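Local atomic coordinates of BDI_3064 protein (PDB entry 5Z06), a protein that hydrolyses linear beta-1,2-glucan and beta-1,2-glucooligosaccharides in exo fashion, releasing sophorose from the non-reducing end. Residues S112-Y117 and A157-P162; L444-S449 and N464-T469; K459-N464 and E499-W504. One frame throughout, in Å; residues are numbered along the deposited sequence.

Interaction 1. Residues S112-Y117 and A157-P162; sequences STYTQY and AVALRP
The ring of Tyr117 lies with one face against the aliphatic chain of Arg161, CD over that face, while the ring of Tyr114 meets Ala159 edge-on, its CE2 3.6 Å from Ala159 CB in the ring plane. Over the centre of one Tyr114 face sits a water, 3.4 Å above the plane. The contact folds the loop between strands 104-109 and 118-119 over strand 155-161 of a five-stranded antiparallel sheet. Both rings stem from the loop, and the Ala159 methyl touches both: besides Tyr114 it has Tyr117 OH at 3.7 Å. On Tyr117, CE2 lies 3.7 Å from Arg161 CG, and CZ and OH follow the same methylenes; the ring and guanidinium planes are 43° apart, so they do not stack. Arg161, bent at chi2 (-145°), runs its methylenes past the ring and sends its guanidinium on to a salt bridge with Asp65, while Tyr114 OH bonds to Tyr67. A leucine in place of Tyr117 would probably leave the Arg161 methylenes less covered and the bridging water without its short bond. That water, which also covers the Tyr114 face, lies 2.6 Å from Tyr117 OH and accepts a weak, 3.5 Å bond from Arg161 NE.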
loop_
_atom_site.group_PDB
_atom_site.type_symbol
_atom_site.label_atom_id
_atom_site.label_comp_id
_atom_site.label_asym_id
_atom_site.label_seq_id
_atom_site.Cartn_x
_atom_site.Cartn_y
_atom_site.Cartn_z
ATOM N N SER A 112 -7.387 -26.081 5.170
ATOM C CA SER A 112 -8.727 -26.445 4.661
ATOM C C SER A 112 -9.443 -27.508 5.487
ATOM O O SER A 112 -10.484 -28.004 5.056
ATOM C CB SER A 112 -8.719 -26.866 3.181
ATOM O OG SER A 112 -7.959 -25.957 2.432
ATOM N N THR A 113 -8.895 -27.847 6.657
ATOM C CA THR A 113 -9.631 -28.595 7.655
ATOM C C THR A 113 -10.370 -27.577 8.489
ATOM O O THR A 113 -10.095 -26.368 8.442
ATOM C CB THR A 113 -8.740 -29.476 8.567
ATOM O OG1 THR A 113 -7.883 -28.651 9.368
ATOM C CG2 THR A 113 -7.927 -30.484 7.747
ATOM N N TYR A 114 -11.305 -28.086 9.264
ATOM C CA TYR A 114 -12.246 -27.264 9.975
ATOM C C TYR A 114 -12.264 -27.584 11.446
ATOM O O TYR A 114 -11.885 -28.668 11.894
ATOM C CB TYR A 114 -13.637 -27.502 9.407
ATOM C CG TYR A 114 -13.832 -26.953 8.020
ATOM C CD1 TYR A 114 -13.414 -27.665 6.897
ATOM C CD2 TYR A 114 -14.446 -25.720 7.832
ATOM C CE1 TYR A 114 -13.607 -27.159 5.629
ATOM C CE2 TYR A 114 -14.659 -25.219 6.581
ATOM C CZ TYR A 114 -14.234 -25.927 5.490
ATOM O OH TYR A 114 -14.450 -25.388 4.266
ATOM N N THR A 115 -12.758 -26.623 12.199
ATOM C CA THR A 115 -13.147 -26.882 13.541
ATOM C C THR A 115 -14.499 -27.591 13.454
ATOM O O THR A 115 -15.082 -27.737 12.374
ATOM C CB THR A 115 -13.300 -25.588 14.351
ATOM O OG1 THR A 115 -14.412 -24.833 13.852
ATOM C CG2 THR A 115 -12.012 -24.761 14.333
ATOM N N GLN A 116 -14.994 -28.021 14.604
ATOM C CA GLN A 116 -16.376 -28.441 14.719
ATOM C C GLN A 116 -17.299 -27.233 14.455
ATOM O O GLN A 116 -16.930 -26.070 14.705
ATOM C CB GLN A 116 -16.642 -29.059 16.097
ATOM C CG GLN A 116 -16.619 -28.056 17.250
ATOM C CD GLN A 116 -16.287 -28.681 18.603
ATOM O OE1 GLN A 116 -15.259 -29.329 18.764
ATOM N NE2 GLN A 116 -17.149 -28.460 19.585
ATOM N N TYR A 117 -18.478 -27.533 13.919
ATOM C CA TYR A 117 -19.519 -26.546 13.688
ATOM C C TYR A 117 -20.395 -26.383 14.919
ATOM O O TYR A 117 -20.780 -27.352 15.556
ATOM C CB TYR A 117 -20.400 -26.947 12.503
ATOM C CG TYR A 117 -19.779 -26.634 11.174
ATOM C CD1 TYR A 117 -18.907 -27.543 10.571
ATOM C CD2 TYR A 117 -20.051 -25.419 10.513
ATOM C CE1 TYR A 117 -18.321 -27.264 9.349
ATOM C CE2 TYR A 117 -19.473 -25.128 9.284
ATOM C CZ TYR A 117 -18.597 -26.057 8.713
ATOM O OH TYR A 117 -18.004 -25.825 7.502
ATOM N N ALA A 157 -10.626 -18.711 7.898
ATOM C CA ALA A 157 -11.957 -18.248 7.564
ATOM C C ALA A 157 -12.967 -18.655 8.592
ATOM O O ALA A 157 -12.787 -19.653 9.272
ATOM C CB ALA A 157 -12.369 -18.767 6.193
ATOM N N VAL A 158 -14.013 -17.844 8.709
ATOM C CA VAL A 158 -15.217 -18.208 9.409
ATOM C C VAL A 158 -16.113 -18.900 8.386
ATOM O O VAL A 158 -16.486 -18.291 7.385
ATOM C CB VAL A 158 -15.902 -16.974 9.986
ATOM C CG1 VAL A 158 -17.267 -17.322 10.553
ATOM C CG2 VAL A 158 -15.022 -16.384 11.064
ATOM N N ALA A 159 -16.437 -20.170 8.654
ATOM C CA ALA A 159 -17.224 -21.008 7.768
ATOM C C ALA A 159 -18.668 -21.075 8.226
ATOM O O ALA A 159 -18.958 -21.090 9.430
ATOM C CB ALA A 159 -16.638 -22.405 7.717
ATOM N N LEU A 160 -19.577 -21.116 7.251
ATOM C CA LEU A 160 -21.000 -21.163 7.535
ATOM C C LEU A 160 -21.637 -22.250 6.724
ATOM O O LEU A 160 -21.291 -22.457 5.557
ATOM C CB LEU A 160 -21.666 -19.831 7.247
ATOM C CG LEU A 160 -21.122 -18.688 8.093
ATOM C CD1 LEU A 160 -21.436 -17.347 7.450
ATOM C CD2 LEU A 160 -21.663 -18.749 9.511
ATOM N N ARG A 161 -22.554 -22.955 7.378
ATOM C CA ARG A 161 -23.242 -24.086 6.801
ATOM C C ARG A 161 -24.700 -24.023 7.206
ATOM O O ARG A 161 -25.050 -23.293 8.138
ATOM C CB ARG A 161 -22.615 -25.396 7.289
ATOM C CG ARG A 161 -21.547 -25.953 6.377
ATOM C CD ARG A 161 -21.536 -27.492 6.347
ATOM N NE ARG A 161 -20.521 -27.978 5.418
ATOM C CZ ARG A 161 -20.599 -27.907 4.083
ATOM N NH1 ARG A 161 -21.672 -27.386 3.466
ATOM N NH2 ARG A 161 -19.587 -28.366 3.344
ATOM N N PRO A 162 -25.556 -24.788 6.508
ATOM C CA PRO A 162 -26.973 -24.794 6.843
ATOM C C PRO A 162 -27.236 -25.161 8.307
ATOM O O PRO A 162 -26.491 -25.950 8.912
ATOM C CB PRO A 162 -27.546 -25.899 5.933
ATOM C CG PRO A 162 -26.578 -26.050 4.836
ATOM C CD PRO A 162 -25.253 -25.804 5.480
HETATM O O HOH W 1 -17.147 -27.855 6.180
#

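Interaction 2. Residues L444-S449 and N464-T469; sequences LYWHWS and NETMIT
Trp446 pushes the far rim of its indole against the loop that leads into helix 467-475, its CH2 atom 3.5 Å from Glu465 OE2. The oxygen lies close to the indole plane, at the edge of the six-membered ring, and the carboxylate plane stands 85° to the indole, so a carboxylate oxygen faces the C-H rim instead of covering the pi face. With CG anti to the backbone N (chi1 -156°), the indole reaches across to the loop although its CB does not point there. Trp446 CZ3 is 4.1 Å from Thr466 CG2, which comes in obliquely. Leu444 makes a separate contact further along: its CD1 packs 3.7 Å from the backbone oxygen of Thr469, in the first turn of the helix.

The loop is shaped by its own bonds. Asn464 OD1 accepts from Thr466 OG1 at 2.9 Å, in the amide plane and on a lone pair, and from Thr466 N at 3.2 Å, a donor 59° out of that plane. Two bonds to one oxygen should restrict rotation of the amide; the first of them holds the Thr466 hydroxyl to Asn464 OD1, and the methyl is turned to the indole.

Glu465 OE1 is close to one glycerol and OE2 makes a weak bond to another, both probably from the crystallisation liquor, so this side of the indole probably borders a pocket, consistent with a sugar site. The bond to Thr466 N makes Asn464 the head of an Asx turn, placed just before helix 467-475 in the glycoamylase-like region.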
loop_
_atom_site.group_PDB
_atom_site.type_symbol
_atom_site.label_atom_id
_atom_site.label_comp_id
_atom_site.label_asym_id
_atom_site.label_seq_id
_atom_site.Cartn_x
_atom_site.Cartn_y
_atom_site.Cartn_z
ATOM N N LEU A 444 27.592 -5.240 -8.553
ATOM C CA LEU A 444 27.200 -4.992 -7.191
ATOM C C LEU A 444 26.287 -6.108 -6.761
ATOM O O LEU A 444 25.597 -6.705 -7.594
ATOM C CB LEU A 444 26.447 -3.649 -7.057
ATOM C CG LEU A 444 27.303 -2.400 -7.131
ATOM C CD1 LEU A 444 26.416 -1.161 -7.249
ATOM C CD2 LEU A 444 28.192 -2.316 -5.893
ATOM N N TYR A 445 26.275 -6.374 -5.453
ATOM C CA TYR A 445 25.294 -7.243 -4.842
ATOM C C TYR A 445 24.238 -6.459 -4.084
ATOM O O TYR A 445 24.498 -5.368 -3.550
ATOM C CB TYR A 445 25.960 -8.276 -3.960
ATOM C CG TYR A 445 26.659 -9.315 -4.810
ATOM C CD1 TYR A 445 27.870 -9.021 -5.428
ATOM C CD2 TYR A 445 26.075 -10.555 -5.064
ATOM C CE1 TYR A 445 28.502 -9.945 -6.235
ATOM C CE2 TYR A 445 26.710 -11.486 -5.868
ATOM C CZ TYR A 445 27.925 -11.175 -6.435
ATOM O OH TYR A 445 28.569 -12.061 -7.251
ATOM N N TRP A 446 23.043 -7.038 -4.072
ATOM C CA TRP A 446 21.866 -6.459 -3.452
ATOM C C TRP A 446 22.036 -6.404 -1.938
ATOM O O TRP A 446 21.754 -5.367 -1.323
ATOM C CB TRP A 446 20.611 -7.266 -3.829
ATOM C CG TRP A 446 19.335 -6.519 -3.750
ATOM C CD1 TRP A 446 18.859 -5.836 -2.692
ATOM C CD2 TRP A 446 18.353 -6.397 -4.782
ATOM N NE1 TRP A 446 17.647 -5.265 -2.996
ATOM C CE2 TRP A 446 17.305 -5.603 -4.269
ATOM C CE3 TRP A 446 18.248 -6.895 -6.082
ATOM C CZ2 TRP A 446 16.186 -5.258 -5.016
ATOM C CZ3 TRP A 446 17.122 -6.566 -6.826
ATOM C CH2 TRP A 446 16.108 -5.752 -6.293
ATOM N N HIS A 447 22.511 -7.497 -1.345
ATOM C CA HIS A 447 22.465 -7.628 0.111
ATOM C C HIS A 447 23.793 -7.985 0.702
ATOM O O HIS A 447 24.605 -8.641 0.058
ATOM C CB HIS A 447 21.471 -8.719 0.535
ATOM C CG HIS A 447 20.106 -8.616 -0.085
ATOM N ND1 HIS A 447 19.773 -9.270 -1.250
ATOM C CD2 HIS A 447 18.965 -8.027 0.350
ATOM C CE1 HIS A 447 18.500 -9.052 -1.533
ATOM N NE2 HIS A 447 17.985 -8.305 -0.572
ATOM N N TRP A 448 23.995 -7.592 1.956
ATOM C CA TRP A 448 25.076 -8.158 2.758
ATOM C C TRP A 448 24.594 -8.313 4.171
ATOM O O TRP A 448 24.119 -7.351 4.757
ATOM C CB TRP A 448 26.341 -7.287 2.753
ATOM C CG TRP A 448 27.394 -7.861 3.661
ATOM C CD1 TRP A 448 28.202 -8.903 3.388
ATOM C CD2 TRP A 448 27.732 -7.435 4.989
ATOM N NE1 TRP A 448 29.025 -9.170 4.450
ATOM C CE2 TRP A 448 28.766 -8.287 5.450
ATOM C CE3 TRP A 448 27.254 -6.429 5.838
ATOM C CZ2 TRP A 448 29.353 -8.159 6.706
ATOM C CZ3 TRP A 448 27.832 -6.295 7.111
ATOM C CH2 TRP A 448 28.882 -7.161 7.527
ATOM N N SER A 449 24.731 -9.522 4.712
ATOM C CA SER A 449 24.276 -9.840 6.071
ATOM C C SER A 449 25.455 -9.819 7.047
ATOM O O SER A 449 26.483 -10.384 6.737
ATOM C CB SER A 449 23.625 -11.215 6.101
ATOM O OG SER A 449 23.543 -11.699 7.426
ATOM N N ASN A 464 16.370 -3.283 -14.659
ATOM C CA ASN A 464 15.400 -3.379 -13.602
ATOM C C ASN A 464 15.392 -2.037 -12.854
ATOM O O ASN A 464 15.756 -1.007 -13.428
ATOM C CB ASN A 464 15.642 -4.629 -12.718
ATOM C CG ASN A 464 16.915 -4.571 -11.899
ATOM O OD1 ASN A 464 17.723 -3.647 -11.999
ATOM N ND2 ASN A 464 17.090 -5.572 -11.069
ATOM N N GLU A 465 15.012 -2.042 -11.589
ATOM C CA GLU A 465 14.833 -0.792 -10.829
ATOM C C GLU A 465 16.101 -0.212 -10.252
ATOM O O GLU A 465 16.048 0.870 -9.643
ATOM C CB GLU A 465 13.866 -1.016 -9.657
ATOM C CG GLU A 465 14.361 -1.914 -8.524
ATOM C CD GLU A 465 13.858 -3.337 -8.626
ATOM O OE1 GLU A 465 13.949 -3.859 -9.710
ATOM O OE2 GLU A 465 13.411 -3.946 -7.648
ATOM N N THR A 466 17.223 -0.922 -10.417
ATOM C CA THR A 466 18.409 -0.686 -9.636
ATOM C C THR A 466 19.444 0.195 -10.314
ATOM O O THR A 466 20.585 0.220 -9.861
ATOM C CB THR A 466 19.076 -2.018 -9.222
ATOM O OG1 THR A 466 19.792 -2.581 -10.321
ATOM C CG2 THR A 466 18.030 -3.010 -8.706
ATOM N N MET A 467 19.087 0.945 -11.364
ATOM C CA MET A 467 20.097 1.809 -12.012
ATOM C C MET A 467 20.753 2.792 -11.024
ATOM O O MET A 467 21.967 3.029 -11.096
ATOM C CB MET A 467 19.523 2.609 -13.174
ATOM C CG MET A 467 20.532 3.592 -13.774
ATOM S SD MET A 467 19.955 4.487 -15.218
ATOM C CE MET A 467 19.802 3.190 -16.429
ATOM N N ILE A 468 19.945 3.352 -10.131
ATOM C CA ILE A 468 20.406 4.382 -9.209
ATOM C C ILE A 468 21.362 3.800 -8.179
ATOM O O ILE A 468 22.171 4.521 -7.619
ATOM C CB ILE A 468 19.224 5.087 -8.483
ATOM C CG1 ILE A 468 19.661 6.398 -7.836
ATOM C CG2 ILE A 468 18.570 4.194 -7.422
ATOM C CD1 ILE A 468 19.840 7.521 -8.811
ATOM N N THR A 469 21.234 2.495 -7.917
ATOM C CA THR A 469 22.180 1.766 -7.074
ATOM C C THR A 469 23.591 1.809 -7.675
ATOM O O THR A 469 24.588 2.071 -6.974
ATOM C CB THR A 469 21.727 0.313 -6.868
ATOM O OG1 THR A 469 20.307 0.271 -6.636
ATOM C CG2 THR A 469 22.462 -0.297 -5.701
#

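Interaction 3. Residues K459-N464 and E499-W504; sequences KLIGWN and EYRADW. With GOL (glycerol), chain G.
With CG anti to the backbone N (chi1 176°), Tyr500 of helix 495-505 sets one face of its ring against Ile461, whose CD1 stands 4.2 Å from the ring centroid and 25° off the normal, a CH-pi contact. Trp504, one turn on, holds CG between its backbone N and carbonyl carbon (chi1 74°), which sets its indole beside the 459-464 loop. Arg501 is extended from CG to NE and holds Gly462 O with two nitrogens of one edge: NE donates at 2.6 Å and NH2 at 2.9 Å, the oxygen lying in the guanidinium plane, while Ile461 CG2 packs over one guanidinium face. One water takes the indole N-H of Trp504 and donates to Ile461 O and Trp463 O; another joins Lys459 O, Ile461 N and Tyr500 OH. Glycerol C1 rests 3.5 Å above one Trp504 face, opposite Arg501 O. Glycerol O1 accepts from Asn464 ND2 at 2.8 Å and shares a 2.7 Å hydrogen bond with Tyr500 OH, which also bonds to His458. Buried loop carbonyls are thus met by arginine and water, and the aromatic face beside hydroxyl-binding groups is consistent with a sugar-receiving surface, although glycerol here probably comes from the crystallisation liquor.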
loop_
_atom_site.group_PDB
_atom_site.type_symbol
_atom_site.label_atom_id
_atom_site.label_comp_id
_atom_site.label_asym_id
_atom_site.label_seq_id
_atom_site.Cartn_x
_atom_site.Cartn_y
_atom_site.Cartn_z
ATOM N N LYS A 459 22.863 -10.571 -7.652
ATOM C CA LYS A 459 23.610 -9.571 -8.406
ATOM C C LYS A 459 22.667 -8.489 -8.864
ATOM O O LYS A 459 21.512 -8.779 -9.164
ATOM C CB LYS A 459 24.272 -10.179 -9.619
ATOM C CG LYS A 459 25.446 -11.089 -9.285
ATOM C CD LYS A 459 25.696 -12.060 -10.442
ATOM C CE LYS A 459 27.085 -12.691 -10.395
ATOM N NZ LYS A 459 27.165 -13.804 -9.411
ATOM N N LEU A 460 23.153 -7.249 -8.913
ATOM C CA LEU A 460 22.358 -6.152 -9.433
ATOM C C LEU A 460 22.552 -6.093 -10.921
ATOM O O LEU A 460 23.631 -5.739 -11.400
ATOM C CB LEU A 460 22.736 -4.814 -8.778
ATOM C CG LEU A 460 22.094 -4.456 -7.452
ATOM C CD1 LEU A 460 21.642 -5.653 -6.645
ATOM C CD2 LEU A 460 22.966 -3.554 -6.611
ATOM N N ILE A 461 21.502 -6.458 -11.651
ATOM C CA ILE A 461 21.562 -6.563 -13.096
ATOM C C ILE A 461 20.349 -5.899 -13.684
ATOM O O ILE A 461 19.216 -6.317 -13.404
ATOM C CB ILE A 461 21.597 -8.047 -13.526
ATOM C CG1 ILE A 461 22.817 -8.745 -12.885
ATOM C CG2 ILE A 461 21.607 -8.172 -15.055
ATOM C CD1 ILE A 461 22.819 -10.246 -13.056
ATOM N N GLY A 462 20.589 -4.862 -14.482
ATOM C CA GLY A 462 19.540 -4.160 -15.231
ATOM C C GLY A 462 19.255 -4.874 -16.545
ATOM O O GLY A 462 19.998 -5.764 -16.914
ATOM N N TRP A 463 18.202 -4.526 -17.273
ATOM C CA TRP A 463 17.205 -3.535 -16.883
ATOM C C TRP A 463 16.333 -4.036 -15.745
ATOM O O TRP A 463 15.693 -5.087 -15.835
ATOM C CB TRP A 463 16.302 -3.211 -18.046
ATOM C CG TRP A 463 15.155 -2.317 -17.689
ATOM C CD1 TRP A 463 13.821 -2.657 -17.604
ATOM C CD2 TRP A 463 15.236 -0.943 -17.334
ATOM N NE1 TRP A 463 13.074 -1.566 -17.251
ATOM C CE2 TRP A 463 13.911 -0.497 -17.073
ATOM C CE3 TRP A 463 16.287 -0.037 -17.233
ATOM C CZ2 TRP A 463 13.624 0.817 -16.728
ATOM C CZ3 TRP A 463 15.996 1.284 -16.886
ATOM C CH2 TRP A 463 14.683 1.694 -16.643
ATOM N N ASN A 464 16.370 -3.283 -14.659
ATOM C CA ASN A 464 15.400 -3.379 -13.602
ATOM C C ASN A 464 15.392 -2.037 -12.854
ATOM O O ASN A 464 15.756 -1.007 -13.428
ATOM C CB ASN A 464 15.642 -4.629 -12.718
ATOM C CG ASN A 464 16.915 -4.571 -11.899
ATOM O OD1 ASN A 464 17.723 -3.647 -11.999
ATOM N ND2 ASN A 464 17.090 -5.572 -11.069
ATOM N N GLU A 499 20.903 -14.790 -18.776
ATOM C CA GLU A 499 20.041 -15.786 -18.136
ATOM C C GLU A 499 19.190 -15.200 -16.998
ATOM O O GLU A 499 18.031 -15.544 -16.848
ATOM C CB GLU A 499 20.865 -16.962 -17.610
ATOM C CG GLU A 499 21.385 -17.877 -18.714
ATOM C CD GLU A 499 22.282 -19.011 -18.205
ATOM O OE1 GLU A 499 22.648 -19.045 -17.011
ATOM O OE2 GLU A 499 22.638 -19.884 -19.018
ATOM N N TYR A 500 19.778 -14.328 -16.200
ATOM C CA TYR A 500 19.058 -13.647 -15.124
ATOM C C TYR A 500 17.873 -12.854 -15.664
ATOM O O TYR A 500 16.769 -12.933 -15.128
ATOM C CB TYR A 500 20.018 -12.742 -14.371
ATOM C CG TYR A 500 19.378 -11.921 -13.301
ATOM C CD1 TYR A 500 18.807 -10.681 -13.611
ATOM C CD2 TYR A 500 19.346 -12.360 -11.987
ATOM C CE1 TYR A 500 18.217 -9.906 -12.641
ATOM C CE2 TYR A 500 18.751 -11.583 -11.004
ATOM C CZ TYR A 500 18.199 -10.349 -11.342
ATOM O OH TYR A 500 17.591 -9.552 -10.395
ATOM N N ARG A 501 18.122 -12.104 -16.733
ATOM C CA ARG A 501 17.089 -11.333 -17.393
ATOM C C ARG A 501 15.985 -12.206 -17.931
ATOM O O ARG A 501 14.803 -11.961 -17.648
ATOM C CB ARG A 501 17.679 -10.499 -18.498
ATOM C CG ARG A 501 18.541 -9.370 -17.952
ATOM C CD ARG A 501 19.329 -8.753 -19.065
ATOM N NE ARG A 501 20.314 -7.800 -18.569
ATOM C CZ ARG A 501 21.623 -7.788 -18.826
ATOM N NH1 ARG A 501 22.197 -8.678 -19.632
ATOM N NH2 ARG A 501 22.370 -6.833 -18.267
ATOM N N ALA A 502 16.368 -13.245 -18.669
ATOM C CA ALA A 502 15.389 -14.144 -19.249
ATOM C C ALA A 502 14.636 -14.881 -18.149
ATOM O O ALA A 502 13.441 -15.088 -18.290
ATOM C CB ALA A 502 16.032 -15.112 -20.257
ATOM N N ASP A 503 15.307 -15.211 -17.038
ATOM C CA ASP A 503 14.666 -15.911 -15.921
ATOM C C ASP A 503 13.481 -15.162 -15.328
ATOM O O ASP A 503 12.445 -15.777 -15.056
ATOM C CB ASP A 503 15.658 -16.227 -14.794
ATOM C CG ASP A 503 16.612 -17.383 -15.130
ATOM O OD1 ASP A 503 16.466 -18.043 -16.196
ATOM O OD2 ASP A 503 17.537 -17.633 -14.312
ATOM N N TRP A 504 13.618 -13.858 -15.078
ATOM C CA TRP A 504 12.483 -13.127 -14.543
ATOM C C TRP A 504 11.563 -12.674 -15.653
ATOM O O TRP A 504 10.360 -12.749 -15.502
ATOM C CB TRP A 504 12.902 -11.974 -13.617
ATOM C CG TRP A 504 13.494 -10.719 -14.228
ATOM C CD1 TRP A 504 14.823 -10.366 -14.269
ATOM C CD2 TRP A 504 12.775 -9.629 -14.801
ATOM N NE1 TRP A 504 14.966 -9.128 -14.828
ATOM C CE2 TRP A 504 13.727 -8.649 -15.162
ATOM C CE3 TRP A 504 11.410 -9.380 -15.044
ATOM C CZ2 TRP A 504 13.367 -7.449 -15.751
ATOM C CZ3 TRP A 504 11.049 -8.191 -15.635
ATOM C CH2 TRP A 504 12.025 -7.242 -16.004
HETATM C C1 GOL G . 14.271 -8.402 -11.397
HETATM O O1 GOL G . 15.629 -7.912 -11.365
HETATM C C2 GOL G . 13.734 -8.507 -9.979
HETATM O O2 GOL G . 14.571 -9.434 -9.292
HETATM C C3 GOL G . 13.792 -7.188 -9.198
HETATM O O3 GOL G . 13.165 -6.150 -9.933
HETATM O O HOH W 2 19.286 -7.476 -9.983
HETATM O O HOH W 3 17.104 -7.249 -14.979
#

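Interactions 2 and 3 are neighbours, their centres 11 Å apart, and they alternate along the chain. Asn464 belongs to both: its amide oxygen organises the turn in interaction 2, and its amide nitrogen reaches the glycerol of interaction 3. That glycerol is also bonded by Glu465 OE1, so both contacts contribute to the surroundings of one glycerol. Their backbones meet directly, with Leu444 O 2.8 Å from Leu460 N, probably a hydrogen bond, and Leu460 CD2 packs 3.4 Å from Thr469 CG2. Interaction 1 is remote, its centre 46 Å from that of interaction 2 and 44 Å from that of interaction 3, so it has no direct part here.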